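Local coordinates for protein glutamine--tRNA ligase (Saccharomyces cerevisiae, PDB 3TL4) that joins glutamine to its cognate tRNA at the expense of ATP, the piece described here being its appended N-terminal tRNA-binding domain, at residues E5-L10 with S33-I38; K28-S33 with N57-V62; T65-S70 with A90-V95. One frame throughout, in Å; residues are numbered along the deposited sequence.

Interaction 1: residues E5-L10 with S33-I38; sequences EELTQL and SLYKLI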
loop_
_atom_site.group_PDB
_atom_site.type_symbol
_atom_site.label_atom_id
_atom_site.label_comp_id
_atom_site.label_asym_id
_atom_site.label_seq_id
_atom_site.Cartn_x
_atom_site.Cartn_y
_atom_site.Cartn_z
ATOM N N GLU A 5 22.929 -9.346 -18.883
ATOM C CA GLU A 5 23.386 -10.545 -18.211
ATOM C C GLU A 5 23.618 -10.272 -16.732
ATOM O O GLU A 5 23.276 -11.092 -15.891
ATOM C CB GLU A 5 24.649 -11.093 -18.874
ATOM C CG GLU A 5 24.508 -11.313 -20.375
ATOM C CD GLU A 5 24.827 -10.062 -21.183
ATOM O OE1 GLU A 5 25.876 -9.437 -20.918
ATOM O OE2 GLU A 5 24.034 -9.706 -22.085
ATOM N N GLU A 6 24.192 -9.115 -16.413
ATOM C CA GLU A 6 24.471 -8.768 -15.018
ATOM C C GLU A 6 23.165 -8.515 -14.284
ATOM O O GLU A 6 22.946 -9.035 -13.187
ATOM C CB GLU A 6 25.380 -7.535 -14.911
ATOM C CG GLU A 6 26.698 -7.644 -15.670
ATOM C CD GLU A 6 27.652 -6.499 -15.362
ATOM O OE1 GLU A 6 27.186 -5.354 -15.224
ATOM O OE2 GLU A 6 28.867 -6.748 -15.245
ATOM N N LEU A 7 22.301 -7.711 -14.900
ATOM C CA LEU A 7 20.979 -7.433 -14.355
ATOM C C LEU A 7 20.230 -8.730 -14.073
ATOM O O LEU A 7 19.654 -8.902 -13.004
ATOM C CB LEU A 7 20.177 -6.588 -15.341
ATOM C CG LEU A 7 20.765 -5.226 -15.699
ATOM C CD1 LEU A 7 20.220 -4.748 -17.040
ATOM C CD2 LEU A 7 20.480 -4.216 -14.613
ATOM N N THR A 8 20.247 -9.638 -15.043
ATOM C CA THR A 8 19.583 -10.928 -14.908
ATOM C C THR A 8 20.114 -11.697 -13.707
ATOM O O THR A 8 19.345 -12.272 -12.931
ATOM C CB THR A 8 19.785 -11.804 -16.161
ATOM O OG1 THR A 8 19.047 -11.257 -17.257
ATOM C CG2 THR A 8 19.293 -13.217 -15.904
ATOM N N GLN A 9 21.436 -11.721 -13.572
ATOM C CA GLN A 9 22.084 -12.489 -12.516
ATOM C C GLN A 9 21.651 -12.010 -11.123
ATOM O O GLN A 9 21.249 -12.813 -10.284
ATOM C CB GLN A 9 23.603 -12.419 -12.671
ATOM C CG GLN A 9 24.327 -13.727 -12.365
ATOM C CD GLN A 9 25.799 -13.688 -12.760
ATOM O OE1 GLN A 9 26.670 -13.411 -11.932
ATOM N NE2 GLN A 9 26.080 -13.966 -14.033
ATOM N N LEU A 10 21.714 -10.703 -10.888
ATOM C CA LEU A 10 21.375 -10.142 -9.576
ATOM C C LEU A 10 19.925 -10.408 -9.184
ATOM O O LEU A 10 19.644 -10.814 -8.062
ATOM C CB LEU A 10 21.646 -8.640 -9.553
ATOM C CG LEU A 10 21.222 -7.893 -8.288
ATOM C CD1 LEU A 10 21.976 -8.420 -7.075
ATOM C CD2 LEU A 10 21.440 -6.391 -8.453
ATOM N N SER A 33 17.208 1.169 -12.087
ATOM C CA SER A 33 16.876 1.608 -10.732
ATOM C C SER A 33 16.804 0.406 -9.801
ATOM O O SER A 33 17.314 0.451 -8.681
ATOM C CB SER A 33 15.558 2.386 -10.683
ATOM O OG SER A 33 15.514 3.408 -11.657
ATOM N N LEU A 34 16.174 -0.671 -10.265
ATOM C CA LEU A 34 16.043 -1.859 -9.434
ATOM C C LEU A 34 17.420 -2.351 -9.009
ATOM O O LEU A 34 17.659 -2.583 -7.830
ATOM C CB LEU A 34 15.257 -2.957 -10.147
ATOM C CG LEU A 34 14.949 -4.194 -9.301
ATOM C CD1 LEU A 34 14.324 -3.788 -7.987
ATOM C CD2 LEU A 34 14.020 -5.113 -10.061
ATOM N N TYR A 35 18.326 -2.478 -9.974
ATOM C CA TYR A 35 19.715 -2.860 -9.711
ATOM C C TYR A 35 20.363 -1.969 -8.646
ATOM O O TYR A 35 20.901 -2.466 -7.647
ATOM C CB TYR A 35 20.531 -2.804 -11.011
ATOM C CG TYR A 35 21.930 -3.382 -10.907
ATOM C CD1 TYR A 35 23.015 -2.584 -10.568
ATOM C CD2 TYR A 35 22.162 -4.730 -11.162
ATOM C CE1 TYR A 35 24.292 -3.117 -10.470
ATOM C CE2 TYR A 35 23.430 -5.269 -11.066
ATOM C CZ TYR A 35 24.493 -4.461 -10.721
ATOM O OH TYR A 35 25.757 -5.007 -10.628
ATOM N N LYS A 36 20.313 -0.655 -8.853
ATOM C CA LYS A 36 20.966 0.256 -7.913
ATOM C C LYS A 36 20.311 0.217 -6.534
ATOM O O LYS A 36 21.000 0.292 -5.520
ATOM C CB LYS A 36 21.026 1.693 -8.447
ATOM C CG LYS A 36 20.013 2.656 -7.815
ATOM C CD LYS A 36 20.163 4.104 -8.319
ATOM C CE LYS A 36 18.961 4.996 -7.926
ATOM N NZ LYS A 36 19.042 5.555 -6.542
ATOM N N LEU A 37 18.986 0.103 -6.495
ATOM C CA LEU A 37 18.268 -0.007 -5.228
ATOM C C LEU A 37 18.652 -1.285 -4.471
ATOM O O LEU A 37 18.988 -1.234 -3.285
ATOM C CB LEU A 37 16.750 0.068 -5.441
ATOM C CG LEU A 37 16.200 1.384 -6.010
ATOM C CD1 LEU A 37 14.747 1.243 -6.466
ATOM C CD2 LEU A 37 16.361 2.557 -5.037
ATOM N N ILE A 38 18.608 -2.428 -5.149
ATOM C CA ILE A 38 19.073 -3.679 -4.548
ATOM C C ILE A 38 20.534 -3.618 -4.033
ATOM O O ILE A 38 20.869 -4.230 -3.021
ATOM C CB ILE A 38 18.925 -4.860 -5.520
ATOM C CG1 ILE A 38 17.447 -5.185 -5.740
ATOM C CG2 ILE A 38 19.656 -6.084 -4.991
ATOM C CD1 ILE A 38 17.207 -6.314 -6.705
#
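Leu7 and Tyr35 mark the closest backbone approach of two helical segments, their CA atoms 6.6 Å apart. The axes of 5-10 and 33-38 pass 10.5 Å from each other, their N-to-C directions 51° apart, a wide spacing that leaves room for an aromatic side chain. Tyr35 reaches into it. Its CG lies anti to the backbone N (chi1 -171°), which carries the ring across to helix 4-13, where two leucines one turn apart receive it. From Leu10, CD2 presses on the CD2-CE2 side of the ring, 3.3 Å from Tyr35 CD2, while Leu10 CB lies farther off, 4.1 Å from Tyr35 CE2. Leu7 meets the tyrosine nearer its backbone: Leu7 CD2 is 3.9 Å from Tyr35 CB and equally near ring atom CD2. Both leucine side chains run across the tyrosine at about a right angle. At the ring edge, near its plane, the carbonyl oxygen of Glu6 stands 4.3 Å from Tyr35 CE2. Ile38 slides past Leu10 in the opposite direction, and its CG2 meets Leu10 CD1 at 3.9 Å. Ile38 also touches Phe11 of helix 4-13. With an alanine in place of this tyrosine, a gap is likely to open between the helices, and CD2 of Leu10 would lose its nearest partner in 33-38. Methyl groups against ring and aliphatic carbons make up most of the contact, and the one polar atom, Glu6 O, only lies near the ring edge; with 270 Å² buried, this join of the tRNA-binding domain's first and third helices rests on shape and apolar burial rather than directional bonds.

Interaction 2: residues K28-S33 with N57-V62; sequences KKVSDS and NLASFV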
loop_
_atom_site.group_PDB
_atom_site.type_symbol
_atom_site.label_atom_id
_atom_site.label_comp_id
_atom_site.label_asym_id
_atom_site.label_seq_id
_atom_site.Cartn_x
_atom_site.Cartn_y
_atom_site.Cartn_z
ATOM N N LYS A 28 14.328 -1.153 -19.437
ATOM C CA LYS A 28 15.694 -0.911 -19.004
ATOM C C LYS A 28 15.869 0.209 -17.976
ATOM O O LYS A 28 16.806 0.171 -17.189
ATOM C CB LYS A 28 16.611 -0.710 -20.210
ATOM C CG LYS A 28 16.797 -1.982 -21.021
ATOM C CD LYS A 28 17.716 -1.769 -22.217
ATOM C CE LYS A 28 17.751 -3.001 -23.115
ATOM N NZ LYS A 28 18.269 -4.212 -22.411
ATOM N N LYS A 29 14.989 1.204 -17.985
ATOM C CA LYS A 29 15.066 2.278 -16.993
ATOM C C LYS A 29 14.741 1.737 -15.594
ATOM O O LYS A 29 15.497 1.928 -14.643
ATOM C CB LYS A 29 14.128 3.435 -17.352
ATOM C CG LYS A 29 14.521 4.221 -18.591
ATOM C CD LYS A 29 13.798 5.572 -18.638
ATOM C CE LYS A 29 13.017 5.776 -19.943
ATOM N NZ LYS A 29 11.751 4.988 -19.981
ATOM N N VAL A 30 13.612 1.047 -15.488
ATOM C CA VAL A 30 13.197 0.427 -14.244
ATOM C C VAL A 30 14.221 -0.601 -13.740
ATOM O O VAL A 30 14.471 -0.696 -12.531
ATOM C CB VAL A 30 11.812 -0.212 -14.412
ATOM C CG1 VAL A 30 11.422 -0.995 -13.174
ATOM C CG2 VAL A 30 10.775 0.875 -14.730
ATOM N N SER A 31 14.813 -1.354 -14.668
ATOM C CA SER A 31 15.864 -2.318 -14.348
ATOM C C SER A 31 17.102 -1.659 -13.763
ATOM O O SER A 31 17.692 -2.182 -12.819
ATOM C CB SER A 31 16.274 -3.116 -15.589
ATOM O OG SER A 31 15.392 -4.199 -15.816
ATOM N N ASP A 32 17.504 -0.524 -14.334
ATOM C CA ASP A 32 18.641 0.240 -13.814
ATOM C C ASP A 32 18.412 0.674 -12.376
ATOM O O ASP A 32 19.319 0.594 -11.551
ATOM C CB ASP A 32 18.913 1.482 -14.668
ATOM C CG ASP A 32 19.607 1.154 -15.966
ATOM O OD1 ASP A 32 20.401 0.187 -15.981
ATOM O OD2 ASP A 32 19.358 1.858 -16.970
ATOM N N SER A 33 17.208 1.169 -12.087
ATOM C CA SER A 33 16.876 1.608 -10.732
ATOM C C SER A 33 16.804 0.406 -9.801
ATOM O O SER A 33 17.314 0.451 -8.681
ATOM C CB SER A 33 15.558 2.386 -10.683
ATOM O OG SER A 33 15.514 3.408 -11.657
ATOM N N ASN A 57 8.146 -2.062 -6.947
ATOM C CA ASN A 57 7.293 -0.876 -6.908
ATOM C C ASN A 57 8.129 0.390 -6.896
ATOM O O ASN A 57 7.897 1.306 -7.680
ATOM C CB ASN A 57 6.433 -0.844 -5.648
ATOM C CG ASN A 57 5.282 -1.830 -5.683
ATOM O OD1 ASN A 57 4.776 -2.229 -4.630
ATOM N ND2 ASN A 57 4.852 -2.219 -6.888
ATOM N N LEU A 58 9.086 0.447 -5.972
ATOM C CA LEU A 58 9.921 1.632 -5.832
ATOM C C LEU A 58 10.677 1.920 -7.111
ATOM O O LEU A 58 10.770 3.076 -7.532
ATOM C CB LEU A 58 10.910 1.489 -4.680
ATOM C CG LEU A 58 11.842 2.693 -4.516
ATOM C CD1 LEU A 58 11.033 3.998 -4.395
ATOM C CD2 LEU A 58 12.728 2.507 -3.308
ATOM N N ALA A 59 11.219 0.865 -7.722
ATOM C CA ALA A 59 11.973 1.009 -8.956
ATOM C C ALA A 59 11.058 1.540 -10.042
ATOM O O ALA A 59 11.484 2.321 -10.897
ATOM C CB ALA A 59 12.571 -0.314 -9.375
ATOM N N SER A 60 9.793 1.121 -10.008
ATOM C CA SER A 60 8.856 1.525 -11.051
ATOM C C SER A 60 8.468 3.007 -10.888
ATOM O O SER A 60 8.076 3.662 -11.860
ATOM C CB SER A 60 7.636 0.595 -11.090
ATOM O OG SER A 60 6.663 0.972 -10.135
ATOM N N PHE A 61 8.609 3.528 -9.665
ATOM C CA PHE A 61 8.378 4.946 -9.379
ATOM C C PHE A 61 9.586 5.795 -9.790
ATOM O O PHE A 61 9.437 6.872 -10.356
ATOM C CB PHE A 61 8.154 5.148 -7.888
ATOM C CG PHE A 61 6.939 4.474 -7.355
ATOM C CD1 PHE A 61 5.776 4.417 -8.100
ATOM C CD2 PHE A 61 6.959 3.899 -6.103
ATOM C CE1 PHE A 61 4.663 3.799 -7.598
ATOM C CE2 PHE A 61 5.848 3.285 -5.586
ATOM C CZ PHE A 61 4.696 3.229 -6.334
ATOM N N VAL A 62 10.780 5.302 -9.478
ATOM C CA VAL A 62 12.025 5.997 -9.784
ATOM C C VAL A 62 12.305 6.009 -11.288
ATOM O O VAL A 62 12.773 7.012 -11.822
ATOM C CB VAL A 62 13.210 5.345 -9.045
ATOM C CG1 VAL A 62 14.524 5.955 -9.488
ATOM C CG2 VAL A 62 13.031 5.478 -7.544
#
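Small side chains let Ser33 and Ala59 bring their helices close: their CA atoms are 5.2 Å apart and the axes of 28-33 and 57-62 pass at 8.0 Å, with an angle of 122° between their directions. The apolar contact pairs Val30 with Ala59. Val30 adds one branch from the side: CG1, anti to the backbone N (chi1 174°), reaches 4.0 Å from Ala59 CB and passes close to the amide of Ser60.

Against the backbone the contact is of van der Waals kind. The CB of Ala59 points at segment 28-33 and rests 3.7 Å from the carbonyl oxygen of Val30.

A mixed contact follows at Ser33. Its OG lies 3.5 Å from Val62 CG1, and the same methyl also leans on Ser33 CB, so the valine covers the hydroxyl with one branch. The buried oxygen nevertheless has a polar partner, because it is hydrogen-bonded to the backbone N of Gly64, just beyond the end of helix 49-62.

The hydrogen bond of a side chain here is internal to 57-62: the hydroxyl of Ser60 turns back to donate to Asn57 O at 2.8 Å, tilted 21° from the carbonyl plane; that oxygen also accepts from Phe61 N, and two donors therefore grip it.

The contact is buried within an all-helical bundle. Ala59 is also packed by Leu34 and Leu37, further along helix 28-39, while Leu58 and Phe61 turn to helix 85-98 and Leu58 meets helix 70-78 as well. Helix 49-62 is thereby placed between helix 28-39 and helix 85-98.

Interaction 3: residues T65-S70 with A90-V95; sequences TDLPKS and AAFKYV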
loop_
_atom_site.group_PDB
_atom_site.type_symbol
_atom_site.label_atom_id
_atom_site.label_comp_id
_atom_site.label_asym_id
_atom_site.label_seq_id
_atom_site.Cartn_x
_atom_site.Cartn_y
_atom_site.Cartn_z
ATOM N N THR A 65 15.486 7.410 -13.097
ATOM C CA THR A 65 15.944 8.701 -12.583
ATOM C C THR A 65 16.680 8.581 -11.251
ATOM O O THR A 65 16.454 7.648 -10.496
ATOM C CB THR A 65 14.766 9.663 -12.393
ATOM O OG1 THR A 65 14.072 9.820 -13.636
ATOM C CG2 THR A 65 15.269 11.016 -11.923
ATOM N N ASP A 66 17.557 9.529 -10.956
ATOM C CA ASP A 66 18.239 9.519 -9.671
ATOM C C ASP A 66 17.419 10.230 -8.611
ATOM O O ASP A 66 17.013 11.379 -8.798
ATOM C CB ASP A 66 19.627 10.145 -9.772
ATOM C CG ASP A 66 20.679 9.144 -10.200
ATOM O OD1 ASP A 66 20.487 7.934 -9.938
ATOM O OD2 ASP A 66 21.695 9.567 -10.797
ATOM N N LEU A 67 17.178 9.533 -7.501
ATOM C CA LEU A 67 16.438 10.102 -6.378
ATOM C C LEU A 67 17.360 10.247 -5.167
ATOM O O LEU A 67 17.816 9.246 -4.606
ATOM C CB LEU A 67 15.235 9.221 -6.030
ATOM C CG LEU A 67 14.266 9.696 -4.946
ATOM C CD1 LEU A 67 13.418 10.856 -5.439
ATOM C CD2 LEU A 67 13.380 8.542 -4.516
ATOM N N PRO A 68 17.656 11.498 -4.766
ATOM C CA PRO A 68 18.469 11.690 -3.558
ATOM C C PRO A 68 17.787 11.047 -2.345
ATOM O O PRO A 68 16.559 11.075 -2.262
ATOM C CB PRO A 68 18.523 13.212 -3.416
ATOM C CG PRO A 68 18.320 13.726 -4.822
ATOM C CD PRO A 68 17.339 12.774 -5.436
ATOM N N LYS A 69 18.572 10.460 -1.443
ATOM C CA LYS A 69 18.047 9.794 -0.257
ATOM C C LYS A 69 17.111 8.606 -0.568
ATOM O O LYS A 69 16.291 8.241 0.263
ATOM C CB LYS A 69 17.329 10.802 0.655
ATOM C CG LYS A 69 18.243 11.830 1.328
ATOM C CD LYS A 69 19.151 11.200 2.365
ATOM C CE LYS A 69 20.023 12.241 3.081
ATOM N NZ LYS A 69 19.282 13.086 4.068
ATOM N N SER A 70 17.236 8.006 -1.749
ATOM C CA SER A 70 16.426 6.841 -2.093
ATOM C C SER A 70 16.624 5.714 -1.077
ATOM O O SER A 70 15.704 4.955 -0.809
ATOM C CB SER A 70 16.748 6.341 -3.508
ATOM O OG SER A 70 18.125 6.007 -3.636
ATOM N N ALA A 90 3.801 6.697 -0.871
ATOM C CA ALA A 90 3.919 7.844 0.031
ATOM C C ALA A 90 5.375 8.198 0.381
ATOM O O ALA A 90 5.760 9.351 0.345
ATOM C CB ALA A 90 3.116 7.605 1.307
ATOM N N ALA A 91 6.167 7.205 0.755
ATOM C CA ALA A 91 7.556 7.450 1.106
ATOM C C ALA A 91 8.309 8.022 -0.100
ATOM O O ALA A 91 9.118 8.931 0.036
ATOM C CB ALA A 91 8.209 6.170 1.598
ATOM N N PHE A 92 8.039 7.480 -1.281
ATOM C CA PHE A 92 8.606 8.007 -2.517
ATOM C C PHE A 92 8.206 9.464 -2.755
ATOM O O PHE A 92 9.038 10.308 -3.046
ATOM C CB PHE A 92 8.203 7.151 -3.719
ATOM C CG PHE A 92 8.575 7.762 -5.033
ATOM C CD1 PHE A 92 9.885 7.723 -5.484
ATOM C CD2 PHE A 92 7.624 8.395 -5.809
ATOM C CE1 PHE A 92 10.243 8.309 -6.685
ATOM C CE2 PHE A 92 7.971 8.968 -7.016
ATOM C CZ PHE A 92 9.285 8.926 -7.452
ATOM N N LYS A 93 6.925 9.764 -2.633
ATOM C CA LYS A 93 6.491 11.133 -2.830
ATOM C C LYS A 93 7.134 12.081 -1.831
ATOM O O LYS A 93 7.445 13.212 -2.181
ATOM C CB LYS A 93 4.968 11.237 -2.805
ATOM C CG LYS A 93 4.349 10.711 -4.087
ATOM C CD LYS A 93 2.874 10.374 -3.945
ATOM C CE LYS A 93 2.348 9.783 -5.254
ATOM N NZ LYS A 93 0.921 9.358 -5.169
ATOM N N TYR A 94 7.350 11.616 -0.603
ATOM C CA TYR A 94 7.915 12.463 0.444
ATOM C C TYR A 94 9.374 12.745 0.173
ATOM O O TYR A 94 9.829 13.880 0.289
ATOM C CB TYR A 94 7.794 11.821 1.833
ATOM C CG TYR A 94 8.334 12.726 2.929
ATOM C CD1 TYR A 94 7.534 13.710 3.480
ATOM C CD2 TYR A 94 9.651 12.620 3.384
ATOM C CE1 TYR A 94 8.004 14.559 4.473
ATOM C CE2 TYR A 94 10.139 13.480 4.384
ATOM C CZ TYR A 94 9.297 14.446 4.918
ATOM O OH TYR A 94 9.714 15.315 5.903
ATOM N N VAL A 95 10.107 11.698 -0.171
ATOM C CA VAL A 95 11.536 11.807 -0.381
ATOM C C VAL A 95 11.803 12.635 -1.627
ATOM O O VAL A 95 12.757 13.418 -1.662
ATOM C CB VAL A 95 12.217 10.418 -0.421
ATOM C CG1 VAL A 95 13.687 10.546 -0.783
ATOM C CG2 VAL A 95 12.080 9.740 0.938
HETATM O O HOH W 1 14.914 13.129 -3.222
#
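Leu67 and Val95 bring a type II beta turn, Leu67 to Ser70, against helix 85-98 in the helical tRNA-binding domain. The turn leads into helix 70-78 and is closed by the bond from Ser70 N to Leu67 O, 3.2 Å long. Lys69 takes the third position with a positive phi (61°), as a type II turn requires.

Leu67 can be followed outward. Its CB points to the helix, and CG is set anti to the backbone N (chi1 -175°), which extends the side chain toward helix 85-98. At CG the chain divides, and CD2 is the branch that makes the contact. This methyl lies 3.7 Å from Phe92 CD1 and almost as near to CE1, meeting one side of the ring obliquely. It also comes within 4.2 Å of Val95 CG1, and so sits between two helix residues three positions apart. Ile73 of helix 70-78 touches Leu67 too.

Phe92 has its own CG anti to the backbone N, which sends the ring forward to this methyl; the ring also meets that of Phe61 from helix 49-62, with planes about 30° apart. Val95 works through a single branch. Its CG1 lies against the backbone of the turn, 3.3 Å from Pro68 O and 3.6 Å from Lys69 O, and also packs on Lys69 CB. Beyond CB the lysine chain leads away from the helix, and its NZ is hydrogen-bonded to the carbonyl oxygens of Ser102 and Glu100.

The polar link across the segments is indirect: one water donates to Pro68 O at 2.8 Å and to Val95 O at 2.7 Å, bridging turn and helix.

How the interactions relate
From the N terminus, helix 4-13 is met again by helix 28-39 in interaction 1, closing a loop of 22 residues that is largely helical. Interaction 2 opens inside that span and closes beyond it, over 23 intervening residues, so the two cross along the chain; they share Ser33 and helix 28-39, and their centres are 10 Å apart. Interaction 3 follows in series and closes 19 residues, most of helix 70-78 among them. It touches interaction 2 where Phe61 O comes 3.6 Å from Phe92 CZ, and interaction 1 through Leu37 and Ser70. Together they link helices 4-13, 28-39 and 49-62, and the loop before helix 70-78 with helix 85-98.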